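Local coordinates for protein leukocyte-associated immunoglobulin-like receptor 1 (Mus musculus, PDB 4ESK) that acts, through an extracellular part that includes this Ig-like domain, as an inhibitory receptor restraining natural killer cells, B cells and T cells, at residues A[43-48]-A[79-84]. Numbering follows the deposited sequence.
Sequences RLEKDG and SCIYSK
Arg43 and Ile81 grip each other twice through the backbone: Arg43 N reaches Ile81 O at 2.9 Å, and Ile81 N returns the bond to Arg43 O at the same length. Two residues further along, Glu45 and Ser79 form the next antiparallel hydrogen-bonded pair, Glu45 N lying 2.8 Å from Ser79 O.

The tight packing centres on Ile81. Arg43 CG lies between backbone N and carbonyl carbon (chi1 74°), and the extended chain runs across the isoleucine, whose CG2 sits under one face of the guanidinium, off toward its rim, while CD1 comes 3.6 Å from Arg43 NH2. Glu45 OE1 also touches that methyl, 3.5 Å from Ile81 CD1, roughly at right angles to the arginine's approach; the carboxylate's charge is met by Arg91 through OE2.

The looser side lies beyond the guanidinium edge, where Ser83 OG is 3.9 Å from Arg43 NH1. A water fills in here, 2.7 Å from Ser83 OG, giving a hydrogen to Ile81 O and accepting a long bond from NH1. Replacing Arg43 by an alanine would probably bare one side of Ile81 and leave the water without its arginine donor.

On the opposite face Leu44 and Cys80 form the non-hydrogen-bonded pair, directed into the Ig sandwich, where Cys80 is disulfide-bonded to Cys30 of the other sheet. Strands 49-55 and 88-100 flank strands 41-46 and 76-84 respectively, placing this pairing mid-sheet.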
loop_
_atom_site.group_PDB
_atom_site.type_symbol
_atom_site.label_atom_id
_atom_site.label_comp_id
_atom_site.label_asym_id
_atom_site.label_seq_id
_atom_site.Cartn_x
_atom_site.Cartn_y
_atom_site.Cartn_z
ATOM N N ARG A 43 1.174 -0.397 -8.549
ATOM C CA ARG A 43 1.954 0.714 -8.050
ATOM C C ARG A 43 1.429 1.229 -6.719
ATOM O O ARG A 43 0.215 1.198 -6.420
ATOM C CB ARG A 43 2.060 1.822 -9.070
ATOM C CG ARG A 43 0.839 2.672 -9.313
ATOM C CD ARG A 43 1.211 3.717 -10.361
ATOM N NE ARG A 43 0.124 4.620 -10.722
ATOM C CZ ARG A 43 -0.774 4.409 -11.690
ATOM N NH1 ARG A 43 -0.781 3.295 -12.414
ATOM N NH2 ARG A 43 -1.681 5.332 -11.933
ATOM N N LEU A 44 2.383 1.629 -5.902
ATOM C CA LEU A 44 2.092 2.320 -4.677
ATOM C C LEU A 44 2.207 3.788 -5.000
ATOM O O LEU A 44 3.287 4.254 -5.409
ATOM C CB LEU A 44 3.086 1.879 -3.616
ATOM C CG LEU A 44 2.889 2.289 -2.174
ATOM C CD1 LEU A 44 1.472 1.951 -1.693
ATOM C CD2 LEU A 44 3.950 1.541 -1.384
ATOM N N GLU A 45 1.099 4.497 -4.862
ATOM C CA GLU A 45 1.038 5.939 -5.072
ATOM C C GLU A 45 1.202 6.617 -3.716
ATOM O O GLU A 45 0.570 6.206 -2.743
ATOM C CB GLU A 45 -0.297 6.351 -5.695
ATOM C CG GLU A 45 -0.363 7.833 -6.097
ATOM C CD GLU A 45 -1.723 8.276 -6.621
ATOM O OE1 GLU A 45 -1.876 8.378 -7.848
ATOM O OE2 GLU A 45 -2.652 8.522 -5.806
ATOM N N LYS A 46 2.055 7.639 -3.661
ATOM C CA LYS A 46 2.208 8.466 -2.452
ATOM C C LYS A 46 1.992 9.912 -2.827
ATOM O O LYS A 46 2.682 10.414 -3.715
ATOM C CB LYS A 46 3.602 8.293 -1.859
ATOM C CG LYS A 46 3.930 9.168 -0.633
ATOM C CD LYS A 46 5.355 8.911 -0.180
ATOM C CE LYS A 46 5.731 9.706 1.060
ATOM N NZ LYS A 46 5.614 11.182 0.866
ATOM N N ASP A 47 1.047 10.575 -2.160
ATOM C CA ASP A 47 0.782 12.013 -2.342
ATOM C C ASP A 47 0.580 12.379 -3.823
ATOM O O ASP A 47 1.156 13.343 -4.316
ATOM C CB ASP A 47 1.918 12.843 -1.727
ATOM C CG ASP A 47 2.088 12.599 -0.237
ATOM O OD1 ASP A 47 1.078 12.311 0.430
ATOM O OD2 ASP A 47 3.237 12.703 0.263
ATOM N N GLY A 48 -0.213 11.578 -4.524
ATOM C CA GLY A 48 -0.526 11.835 -5.928
ATOM C C GLY A 48 0.487 11.425 -6.986
ATOM O O GLY A 48 0.235 11.674 -8.163
ATOM N N SER A 79 -1.936 4.901 -1.579
ATOM C CA SER A 79 -2.961 4.041 -2.147
ATOM C C SER A 79 -2.319 3.085 -3.148
ATOM O O SER A 79 -1.228 3.368 -3.710
ATOM C CB SER A 79 -4.055 4.877 -2.801
ATOM O OG SER A 79 -3.527 5.666 -3.842
ATOM N N CYS A 80 -2.958 1.935 -3.351
ATOM C CA CYS A 80 -2.490 0.962 -4.342
ATOM C C CYS A 80 -3.293 1.147 -5.640
ATOM O O CYS A 80 -4.502 1.289 -5.592
ATOM C CB CYS A 80 -2.700 -0.468 -3.831
ATOM S SG CYS A 80 -1.761 -0.888 -2.327
ATOM N N ILE A 81 -2.621 1.127 -6.790
ATOM C CA ILE A 81 -3.288 1.202 -8.109
ATOM C C ILE A 81 -2.836 0.017 -8.955
ATOM O O ILE A 81 -1.628 -0.215 -9.137
ATOM C CB ILE A 81 -2.991 2.508 -8.888
ATOM C CG1 ILE A 81 -3.348 3.728 -8.016
ATOM C CG2 ILE A 81 -3.745 2.477 -10.223
ATOM C CD1 ILE A 81 -2.878 5.076 -8.509
ATOM N N TYR A 82 -3.806 -0.748 -9.446
ATOM C CA TYR A 82 -3.551 -1.870 -10.330
ATOM C C TYR A 82 -3.870 -1.395 -11.734
ATOM O O TYR A 82 -4.874 -0.708 -11.930
ATOM C CB TYR A 82 -4.441 -3.063 -9.961
ATOM C CG TYR A 82 -3.921 -3.835 -8.787
ATOM C CD1 TYR A 82 -4.255 -3.460 -7.492
ATOM C CD2 TYR A 82 -3.065 -4.924 -8.960
ATOM C CE1 TYR A 82 -3.784 -4.156 -6.415
ATOM C CE2 TYR A 82 -2.559 -5.597 -7.877
ATOM C CZ TYR A 82 -2.935 -5.211 -6.601
ATOM O OH TYR A 82 -2.448 -5.901 -5.545
ATOM N N SER A 83 -3.025 -1.742 -12.699
ATOM C CA SER A 83 -3.240 -1.283 -14.074
ATOM C C SER A 83 -2.860 -2.306 -15.137
ATOM O O SER A 83 -2.133 -3.266 -14.888
ATOM C CB SER A 83 -2.500 0.041 -14.323
ATOM O OG SER A 83 -1.114 -0.133 -14.202
ATOM N N LYS A 84 -3.380 -2.060 -16.338
ATOM C CA LYS A 84 -3.027 -2.800 -17.544
ATOM C C LYS A 84 -2.985 -1.749 -18.668
ATOM O O LYS A 84 -3.976 -1.051 -18.914
ATOM C CB LYS A 84 -4.097 -3.853 -17.847
ATOM C CG LYS A 84 -3.893 -4.644 -19.134
ATOM C CD LYS A 84 -2.841 -5.731 -18.967
ATOM C CE LYS A 84 -2.616 -6.533 -20.250
ATOM N NZ LYS A 84 -3.887 -6.933 -20.917
HETATM O O HOH W 1 -0.083 0.156 -11.724
#